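Local coordinates for protein glycosyl hydrolase (Aspergillus fumigatus, PDB 2X8R) that probably cleaves bacterial peptidoglycan by hydrolysing the beta-1,4 bonds between N-acetylmuramic acid and N-acetylglucosamine, as a family GH25 lysozyme, at residues H62-D67 with V116-D121; A105-L110 with W143-G148; V16-A21 with A54-G59; G25-M30 with G199-L204. All coordinates share one frame; numbering follows the deposited sequence.

Contact 1: residues H62-D67 with V116-D121; sequences HFARPD and VAWIHD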
# COMPACT_ATOMS: atom_id res chain seq x y z
N HIS A 62 5.26 2.77 1.11
CA HIS A 62 6.61 2.54 1.58
C HIS A 62 7.02 1.08 1.30
O HIS A 62 6.30 0.16 1.68
CB HIS A 62 6.68 2.81 3.11
CG HIS A 62 8.04 2.53 3.67
ND1 HIS A 62 9.11 3.36 3.43
CD2 HIS A 62 8.52 1.46 4.34
CE1 HIS A 62 10.19 2.84 3.99
NE2 HIS A 62 9.86 1.68 4.54
N PHE A 63 8.17 0.87 0.66
CA PHE A 63 8.63 -0.49 0.53
C PHE A 63 9.46 -0.86 1.76
O PHE A 63 10.57 -0.37 1.92
CB PHE A 63 9.42 -0.74 -0.74
CG PHE A 63 9.65 -2.17 -0.96
CD1 PHE A 63 10.76 -2.81 -0.42
CD2 PHE A 63 8.67 -2.93 -1.58
CE1 PHE A 63 10.94 -4.20 -0.57
CE2 PHE A 63 8.83 -4.31 -1.70
CZ PHE A 63 9.98 -4.92 -1.21
N ALA A 64 8.94 -1.74 2.58
CA ALA A 64 9.61 -2.12 3.78
C ALA A 64 10.89 -2.89 3.54
O ALA A 64 10.93 -3.70 2.70
CB ALA A 64 8.72 -2.94 4.61
N ARG A 65 11.89 -2.64 4.38
CA ARG A 65 13.09 -3.47 4.45
C ARG A 65 13.38 -3.71 5.92
O ARG A 65 14.18 -3.00 6.53
CB ARG A 65 14.27 -2.76 3.78
CG ARG A 65 14.21 -2.76 2.26
CD ARG A 65 15.44 -3.44 1.66
NE ARG A 65 16.33 -2.48 1.01
CZ ARG A 65 17.64 -2.65 0.87
NH1 ARG A 65 18.22 -3.75 1.35
NH2 ARG A 65 18.37 -1.73 0.26
N PRO A 66 12.70 -4.69 6.51
CA PRO A 66 12.68 -4.83 7.96
C PRO A 66 14.02 -5.18 8.60
O PRO A 66 14.12 -5.08 9.75
CB PRO A 66 11.63 -5.93 8.20
CG PRO A 66 10.74 -5.73 7.06
CD PRO A 66 11.59 -5.40 5.91
N ASP A 67 14.95 -5.69 7.82
CA ASP A 67 16.31 -5.95 8.31
C ASP A 67 17.16 -4.68 8.53
O ASP A 67 18.24 -4.74 9.20
CB ASP A 67 17.03 -6.96 7.39
CG ASP A 67 17.14 -6.50 5.94
OD1 ASP A 67 16.24 -5.83 5.38
OD2 ASP A 67 18.15 -6.85 5.29
N VAL A 116 6.43 -9.79 13.20
CA VAL A 116 5.16 -9.26 13.72
C VAL A 116 5.43 -7.96 14.52
O VAL A 116 4.71 -6.96 14.38
CB VAL A 116 4.41 -10.35 14.48
CG1 VAL A 116 3.25 -9.76 15.33
CG2 VAL A 116 3.93 -11.44 13.45
N ALA A 117 6.49 -7.96 15.33
CA ALA A 117 6.85 -6.79 16.12
C ALA A 117 7.21 -5.59 15.22
O ALA A 117 6.79 -4.44 15.47
CB ALA A 117 8.04 -7.13 17.07
N TRP A 118 7.97 -5.88 14.17
CA TRP A 118 8.40 -4.85 13.21
C TRP A 118 7.15 -4.21 12.56
O TRP A 118 7.02 -2.99 12.57
CB TRP A 118 9.32 -5.43 12.12
CG TRP A 118 9.99 -4.38 11.30
CD1 TRP A 118 11.28 -3.92 11.45
CD2 TRP A 118 9.46 -3.69 10.16
NE1 TRP A 118 11.54 -2.94 10.52
CE2 TRP A 118 10.45 -2.79 9.70
CE3 TRP A 118 8.22 -3.73 9.49
CZ2 TRP A 118 10.25 -1.93 8.61
CZ3 TRP A 118 8.00 -2.86 8.38
CH2 TRP A 118 9.02 -1.99 7.95
N ILE A 119 6.24 -5.04 12.07
CA ILE A 119 5.02 -4.51 11.42
C ILE A 119 4.14 -3.75 12.41
O ILE A 119 3.64 -2.66 12.09
CB ILE A 119 4.22 -5.64 10.67
CG1 ILE A 119 5.10 -6.35 9.63
CG2 ILE A 119 2.95 -5.07 9.95
CD1 ILE A 119 4.53 -7.72 9.22
N HIS A 120 3.97 -4.29 13.63
CA HIS A 120 3.27 -3.52 14.66
C HIS A 120 3.94 -2.16 14.90
O HIS A 120 3.27 -1.11 14.97
CB HIS A 120 3.16 -4.34 15.94
CG HIS A 120 1.94 -5.20 16.01
ND1 HIS A 120 1.99 -6.55 16.23
CD2 HIS A 120 0.62 -4.88 15.92
CE1 HIS A 120 0.76 -7.04 16.28
NE2 HIS A 120 -0.09 -6.04 16.08
N ASP A 121 5.27 -2.15 14.99
CA ASP A 121 5.98 -0.90 15.22
C ASP A 121 5.73 0.13 14.09
O ASP A 121 5.51 1.31 14.37
CB ASP A 121 7.46 -1.15 15.40
CG ASP A 121 7.78 -1.79 16.78
OD1 ASP A 121 6.86 -1.91 17.61
OD2 ASP A 121 8.96 -2.11 17.07
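With chi1 at -168°, CG of Trp118 stands opposite the residue's own backbone N, and chi2 of 100° turns the indole so that one face meets Pro66. The pair ties a strand-end loop to an outer helix in the beta/alpha barrel of family GH25. Strand 57-63 runs into the loop at 64-67, and helix 112-130 carries Trp118. The main interaction is a CH-pi contact. Pro66 CB sits 3.6 Å from the centroid of the five-membered ring of Trp118, only 5° off the ring normal. The proline side chain crosses the indole at about a right angle. Its CG reaches over the fused bond, 3.9 Å from Trp118 CD2. Ala64 adds a second apolar touch at the benzo end, where its methyl approaches obliquely. Trp118 is buried, and its NE1 donates a hydrogen bond to Ser69 O, a little further along the same loop. That bond and the proline together hold the indole in place. The carbonyl of Pro66 is also near NE1, but at a poor angle, and makes no hydrogen bond. Ala64 of the loop shares a backbone hydrogen bond with Asp97. At the strand end before it, His62 bonds to Thr34 and Gln74 through its two ring nitrogens. At the far rim of the indole, Ala64 CB lies 3.5 Å from Trp118 CH2 and 3.8 Å from Trp118 CZ3.

Contact 2: residues A105-L110 with W143-G148; sequences ATCYGL and WNRCTG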
# COMPACT_ATOMS: atom_id res chain seq x y z
N ALA A 105 17.16 -12.57 0.76
CA ALA A 105 17.16 -13.25 2.07
C ALA A 105 15.72 -13.44 2.47
O ALA A 105 15.01 -12.45 2.68
CB ALA A 105 17.92 -12.40 3.09
N THR A 106 15.27 -14.69 2.58
CA THR A 106 13.86 -14.96 2.95
C THR A 106 13.42 -14.36 4.31
O THR A 106 14.12 -14.48 5.33
CB THR A 106 13.43 -16.46 2.72
OG1 THR A 106 12.36 -16.83 3.60
CG2 THR A 106 14.60 -17.38 2.87
N CYS A 107 12.28 -13.66 4.26
CA CYS A 107 11.72 -12.89 5.39
C CYS A 107 12.69 -11.86 6.01
O CYS A 107 12.55 -11.52 7.17
CB CYS A 107 11.14 -13.85 6.47
SG CYS A 107 9.89 -15.02 5.80
N TYR A 108 13.70 -11.42 5.24
CA TYR A 108 14.63 -10.38 5.69
C TYR A 108 15.47 -10.85 6.90
O TYR A 108 16.01 -10.05 7.66
CB TYR A 108 13.88 -9.06 6.03
CG TYR A 108 13.07 -8.50 4.85
CD1 TYR A 108 13.64 -7.60 3.95
CD2 TYR A 108 11.72 -8.86 4.65
CE1 TYR A 108 12.89 -7.10 2.86
CE2 TYR A 108 10.98 -8.39 3.59
CZ TYR A 108 11.55 -7.50 2.69
OH TYR A 108 10.82 -7.01 1.63
N GLY A 109 15.49 -12.17 7.12
CA GLY A 109 16.27 -12.75 8.21
C GLY A 109 15.58 -12.65 9.56
O GLY A 109 16.16 -13.00 10.61
N LEU A 110 14.33 -12.22 9.56
CA LEU A 110 13.60 -12.07 10.81
C LEU A 110 12.74 -13.30 11.08
O LEU A 110 12.26 -13.95 10.14
CB LEU A 110 12.72 -10.82 10.76
CG LEU A 110 13.34 -9.42 10.74
CD1 LEU A 110 12.25 -8.45 11.22
CD2 LEU A 110 14.54 -9.39 11.67
N TRP A 143 2.51 -13.50 3.97
CA TRP A 143 2.01 -13.32 5.31
C TRP A 143 2.08 -14.63 6.11
O TRP A 143 2.47 -14.63 7.29
CB TRP A 143 0.57 -12.80 5.29
CG TRP A 143 0.17 -12.19 6.58
CD1 TRP A 143 -0.62 -12.77 7.56
CD2 TRP A 143 0.55 -10.90 7.09
NE1 TRP A 143 -0.76 -11.90 8.64
CE2 TRP A 143 -0.08 -10.75 8.36
CE3 TRP A 143 1.31 -9.85 6.57
CZ2 TRP A 143 0.07 -9.59 9.14
CZ3 TRP A 143 1.44 -8.68 7.36
CH2 TRP A 143 0.83 -8.57 8.62
N ASN A 144 1.76 -15.73 5.43
CA ASN A 144 1.85 -17.01 6.09
C ASN A 144 3.31 -17.35 6.41
O ASN A 144 3.61 -17.68 7.59
CB ASN A 144 1.24 -18.09 5.22
CG ASN A 144 1.24 -19.42 5.92
OD1 ASN A 144 0.58 -19.57 6.96
ND2 ASN A 144 2.03 -20.39 5.40
N ARG A 145 4.19 -17.21 5.43
CA ARG A 145 5.59 -17.61 5.64
C ARG A 145 6.30 -16.73 6.65
O ARG A 145 7.03 -17.24 7.52
CB ARG A 145 6.40 -17.64 4.35
CG ARG A 145 7.91 -17.98 4.56
CD ARG A 145 8.63 -18.05 3.21
NE ARG A 145 7.96 -18.99 2.33
CZ ARG A 145 7.16 -18.68 1.31
NH1 ARG A 145 6.95 -17.40 0.97
NH2 ARG A 145 6.59 -19.66 0.60
N CYS A 146 6.10 -15.42 6.54
CA CYS A 146 6.97 -14.53 7.31
C CYS A 146 6.41 -14.04 8.64
O CYS A 146 7.16 -13.50 9.44
CB CYS A 146 7.40 -13.35 6.43
SG CYS A 146 8.42 -13.84 5.00
N THR A 147 5.11 -14.22 8.84
CA THR A 147 4.48 -13.83 10.11
C THR A 147 3.83 -14.99 10.85
O THR A 147 3.29 -14.79 11.96
CB THR A 147 3.43 -12.66 9.99
OG1 THR A 147 2.21 -13.14 9.41
CG2 THR A 147 4.01 -11.52 9.14
N GLY A 148 3.86 -16.18 10.26
CA GLY A 148 3.06 -17.30 10.80
C GLY A 148 1.57 -17.06 10.66
O GLY A 148 0.77 -17.51 11.50
O HOH W 1 9.69 -14.73 9.59
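Cys107 and Cys146 are joined by a disulfide, with SG to SG at 2.0 Å. Each SG is placed opposite its carbonyl carbon and beside its backbone N, with chi1 of -55° for Cys107 and -64° for Cys146. The torsion about the S-S bond is -81°, close to the relaxed right angle and left-handed in sense. Cys107 lies in a tight turn with positive phi, in the loop between strand 95-97 and helix 112-130. Cys146 is in the last turn of helix 140-147. Arg145 runs alongside the bridge. Its extended first carbons bring CG to 3.8 Å from Cys107 SG. The chain then bends at chi3, and its guanidinium forms a salt bridge with Asp141. One water links the backbones, donating to Leu110 O at 2.7 Å and to Cys146 O at 2.8 Å. The helix end has its own lock: Thr147 OG1 bonds to Trp143 O at 2.6 Å, from the face of that carbonyl opposite to Thr147 N. The covalent bond, in a secreted enzyme, means that this loop stays tethered to the end of helix 140-147 even though no direct hydrogen bond joins the two segments.

Contact 3: residues V16-A21 with A54-G59; sequences VNFEAA and AGLLRG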
# COMPACT_ATOMS: atom_id res chain seq x y z
N VAL A 16 3.33 8.84 -16.33
CA VAL A 16 2.00 8.28 -16.32
C VAL A 16 0.96 9.27 -16.82
O VAL A 16 0.98 10.44 -16.46
CB VAL A 16 1.63 7.75 -14.89
CG1 VAL A 16 0.06 7.45 -14.76
CG2 VAL A 16 2.51 6.54 -14.57
N ASN A 17 0.07 8.81 -17.70
CA ASN A 17 -1.00 9.68 -18.17
C ASN A 17 -2.18 9.51 -17.22
O ASN A 17 -3.05 8.68 -17.44
CB ASN A 17 -1.42 9.29 -19.59
CG ASN A 17 -2.20 10.37 -20.27
OD1 ASN A 17 -1.96 10.65 -21.46
ND2 ASN A 17 -3.07 11.04 -19.55
N PHE A 18 -2.19 10.28 -16.14
CA PHE A 18 -3.28 10.18 -15.18
C PHE A 18 -4.65 10.55 -15.76
O PHE A 18 -5.66 9.97 -15.37
CB PHE A 18 -2.94 11.08 -13.99
CG PHE A 18 -1.74 10.63 -13.25
CD1 PHE A 18 -1.83 9.58 -12.33
CD2 PHE A 18 -0.49 11.25 -13.45
CE1 PHE A 18 -0.71 9.16 -11.63
CE2 PHE A 18 0.66 10.82 -12.75
CZ PHE A 18 0.54 9.77 -11.84
N GLU A 19 -4.69 11.51 -16.68
CA GLU A 19 -5.94 11.95 -17.30
C GLU A 19 -6.54 10.75 -18.04
O GLU A 19 -7.74 10.49 -17.91
CB GLU A 19 -5.67 13.08 -18.31
CG GLU A 19 -6.51 14.30 -18.11
CD GLU A 19 -6.16 14.99 -16.83
OE1 GLU A 19 -5.03 14.76 -16.35
OE2 GLU A 19 -6.99 15.76 -16.29
N ALA A 20 -5.68 10.05 -18.80
CA ALA A 20 -6.11 8.85 -19.54
C ALA A 20 -6.60 7.73 -18.62
O ALA A 20 -7.62 7.08 -18.89
CB ALA A 20 -5.01 8.33 -20.43
N ALA A 21 -5.87 7.50 -17.52
CA ALA A 21 -6.32 6.50 -16.53
C ALA A 21 -7.68 6.88 -15.96
O ALA A 21 -8.57 6.03 -15.86
CB ALA A 21 -5.30 6.38 -15.42
N ALA A 54 -5.14 15.53 -12.10
CA ALA A 54 -6.12 14.70 -12.82
C ALA A 54 -7.39 14.37 -12.04
O ALA A 54 -8.33 13.75 -12.60
CB ALA A 54 -5.43 13.38 -13.34
N GLY A 55 -7.43 14.75 -10.77
CA GLY A 55 -8.60 14.51 -9.92
C GLY A 55 -8.67 13.12 -9.32
O GLY A 55 -9.74 12.70 -8.90
N LEU A 56 -7.56 12.39 -9.24
CA LEU A 56 -7.60 11.06 -8.59
C LEU A 56 -7.41 11.19 -7.10
O LEU A 56 -6.73 12.10 -6.64
CB LEU A 56 -6.49 10.11 -9.12
CG LEU A 56 -6.55 9.77 -10.61
CD1 LEU A 56 -5.25 9.14 -11.12
CD2 LEU A 56 -7.61 8.74 -10.78
N LEU A 57 -8.01 10.27 -6.35
CA LEU A 57 -7.60 10.02 -4.98
C LEU A 57 -6.17 9.44 -5.06
O LEU A 57 -5.86 8.65 -5.97
CB LEU A 57 -8.56 9.02 -4.35
CG LEU A 57 -9.95 9.54 -4.04
CD1 LEU A 57 -10.80 8.38 -3.58
CD2 LEU A 57 -9.87 10.60 -2.98
N ARG A 58 -5.28 9.80 -4.14
CA ARG A 58 -3.92 9.25 -4.20
C ARG A 58 -3.35 9.15 -2.82
O ARG A 58 -3.77 9.89 -1.92
CB ARG A 58 -2.99 10.07 -5.13
CG ARG A 58 -2.58 11.44 -4.57
CD ARG A 58 -3.73 12.44 -4.68
NE ARG A 58 -3.26 13.79 -4.31
CZ ARG A 58 -3.27 14.25 -3.06
NH1 ARG A 58 -3.70 13.50 -2.05
NH2 ARG A 58 -2.79 15.48 -2.81
N GLY A 59 -2.41 8.23 -2.65
CA GLY A 59 -1.66 8.12 -1.40
C GLY A 59 -0.28 7.55 -1.72
O GLY A 59 0.01 7.14 -2.88
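The Phe18 ring meets Leu56 at its edge. Leu56 CD1 lies near the ring plane, 3.7 Å from Phe18 CD1, and the two side chains cross at about a right angle. One face of the ring is covered from within its own segment: Val16 CG1 sits 3.5 Å above the plane, over the ring centre. Ala51 and His47 of helix 44-53 also touch Phe18. The second flat group is the Glu19 carboxylate, which lies against Ala54. Its OE1 is 3.3 Å from Ala54 CB, and its OE2 is 3.7 Å from Ala54 CA. The CB of Glu19 points away from Ala54, but a bend at chi2 of 68° folds the chain back and brings the carboxylate over. The same methyl of Ala54 packs on Phe18 CB at 3.5 Å, so it is wedged between two consecutive residues of the helix. No hydrogen bond spans the two segments; they meet by van der Waals packing, including the carboxylate resting on the Ala54 methyl. Gly55 closes helix 44-53 with a Schellman motif. This turns the chain so that Leu56 enters the core just before strand 57-63. Both segments belong to successive beta-alpha-beta crossovers of the barrel. Helix 18-23 connects parallel strands 3-9 and 26-35, and helix 44-53 leads from 26-35 into 57-63. The Phe18 side chain reaches from helix 18-23 to helix 44-53 and touches Ile9 of strand 3-9, while Leu56 packs on Val29 of strand 26-35.

Contact 4: residues G25-M30 with G199-L204; sequences GAQFVM and GPMTQL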
# COMPACT_ATOMS: atom_id res chain seq x y z
N GLY A 25 -11.55 4.99 -16.13
CA GLY A 25 -12.28 4.49 -14.96
C GLY A 25 -11.45 4.42 -13.68
O GLY A 25 -11.98 4.07 -12.63
N ALA A 26 -10.16 4.74 -13.77
CA ALA A 26 -9.30 4.70 -12.56
C ALA A 26 -9.70 5.87 -11.66
O ALA A 26 -9.84 7.02 -12.14
CB ALA A 26 -7.80 4.78 -12.95
N GLN A 27 -9.85 5.60 -10.38
CA GLN A 27 -10.29 6.66 -9.46
C GLN A 27 -9.29 6.92 -8.38
O GLN A 27 -9.40 7.91 -7.65
CB GLN A 27 -11.64 6.30 -8.85
CG GLN A 27 -12.73 6.04 -9.89
CD GLN A 27 -13.12 7.28 -10.65
OE1 GLN A 27 -13.60 7.19 -11.80
NE2 GLN A 27 -12.92 8.43 -10.06
N PHE A 28 -8.33 6.00 -8.23
CA PHE A 28 -7.32 6.17 -7.19
C PHE A 28 -6.02 5.57 -7.61
O PHE A 28 -5.95 4.65 -8.45
CB PHE A 28 -7.77 5.52 -5.86
CG PHE A 28 -7.86 3.99 -5.90
CD1 PHE A 28 -6.78 3.21 -5.46
CD2 PHE A 28 -9.02 3.35 -6.33
CE1 PHE A 28 -6.88 1.80 -5.48
CE2 PHE A 28 -9.13 1.95 -6.37
CZ PHE A 28 -8.04 1.17 -5.94
N VAL A 29 -4.98 6.04 -6.97
CA VAL A 29 -3.64 5.49 -7.24
C VAL A 29 -2.75 5.57 -5.99
O VAL A 29 -2.76 6.57 -5.28
CB VAL A 29 -2.97 6.28 -8.41
CG1 VAL A 29 -2.80 7.77 -8.07
CG2 VAL A 29 -1.64 5.66 -8.85
N MET A 30 -1.99 4.49 -5.76
CA MET A 30 -0.97 4.45 -4.71
C MET A 30 0.38 4.59 -5.37
O MET A 30 0.63 4.02 -6.43
CB MET A 30 -1.04 3.15 -3.91
CG MET A 30 -2.29 3.02 -3.08
SD MET A 30 -3.64 2.17 -3.88
CE MET A 30 -2.97 0.51 -3.93
N GLY A 199 -15.91 -2.29 -3.16
CA GLY A 199 -17.14 -1.54 -2.88
C GLY A 199 -17.32 -0.37 -3.82
O GLY A 199 -16.54 -0.17 -4.74
N PRO A 200 -18.34 0.45 -3.55
CA PRO A 200 -18.61 1.60 -4.40
C PRO A 200 -17.76 2.83 -4.04
O PRO A 200 -17.14 2.89 -2.97
CB PRO A 200 -20.10 1.86 -4.09
CG PRO A 200 -20.23 1.46 -2.66
CD PRO A 200 -19.37 0.24 -2.53
N MET A 201 -17.84 3.87 -4.87
CA MET A 201 -17.08 5.08 -4.64
C MET A 201 -17.37 5.66 -3.26
O MET A 201 -16.49 6.17 -2.62
CB MET A 201 -17.42 6.18 -5.63
CG MET A 201 -16.61 6.24 -6.78
SD MET A 201 -14.80 6.60 -6.54
CE MET A 201 -14.92 7.63 -5.22
N THR A 202 -18.63 5.63 -2.84
CA THR A 202 -18.94 6.22 -1.53
C THR A 202 -18.07 5.59 -0.43
O THR A 202 -17.61 6.32 0.47
CB THR A 202 -20.45 6.21 -1.14
OG1 THR A 202 -20.94 4.90 -1.29
CG2 THR A 202 -21.25 7.15 -2.03
N GLN A 203 -17.86 4.27 -0.49
CA GLN A 203 -17.02 3.60 0.51
C GLN A 203 -15.55 3.88 0.30
O GLN A 203 -14.78 3.92 1.27
CB GLN A 203 -17.29 2.09 0.52
CG GLN A 203 -18.66 1.77 1.14
CD GLN A 203 -18.80 2.30 2.57
OE1 GLN A 203 -18.09 1.89 3.49
NE2 GLN A 203 -19.71 3.25 2.76
N LEU A 204 -15.14 4.04 -0.95
CA LEU A 204 -13.77 4.49 -1.20
C LEU A 204 -13.51 5.88 -0.58
O LEU A 204 -12.47 6.09 0.10
CB LEU A 204 -13.43 4.48 -2.70
CG LEU A 204 -12.09 5.06 -3.17
CD1 LEU A 204 -10.97 4.30 -2.48
CD2 LEU A 204 -12.01 4.91 -4.68
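Two kinds of apolar packing join Gln27 and Phe28 to Met201 and Leu204; no hydrogen bond crosses between the segments. The first involves sulfur. Met201 SD lies against the aliphatic part of Gln27, 3.9 Å from Gln27 CB and 4.0 Å from Gln27 CG. The methionine chain is bent at chi2 and chi3, which carries its sulfur back toward the strand. The two side chains cross at about a right angle. The second is aromatic to aliphatic. Leu204 CD2 touches Phe28 CD2 at 3.8 Å, approaching the ring obliquely. A chi1 of 67° puts CG of Phe28 between its backbone N and carbonyl carbon, and from there the ring leans across the leucine at a slant. With chi1 at 173°, Leu204 reaches out to the strand. Its CD2 also comes within 4.4 Å of Gln27 CB, so one methyl borders both strand residues. The contact seats the C-terminal helix, 201-209, against the end of the barrel where the parallel strands begin. Leu204 also touches Val4 of strand 3-9, Leu57 of strand 57-63 and Phe197 of antiparallel strand 193-198, while strand 26-35 runs between 3-9 and 57-63.

In the fold
The contacts form two groups at opposite sides of the barrel. Contacts 3 and 4 have centres about 11 Å apart and are joined directly: Leu57 O probably bonds to Val29 N at 2.9 Å, between neighbouring strands. The centres of contacts 1 and 2 are also about 11 Å apart, and Pro66 CD packs on Tyr108 CD1 at 3.6 Å. Strand 57-63 connects the groups, with contact 3 at its start and contact 1 at its end, centres about 29 Å apart. Asp97 and Glu99 fit the DXE motif of the family, consistent with an active site beside contacts 1 and 2 at the end of strand 95-97. Tyr108 OH bonds to Glu99 O.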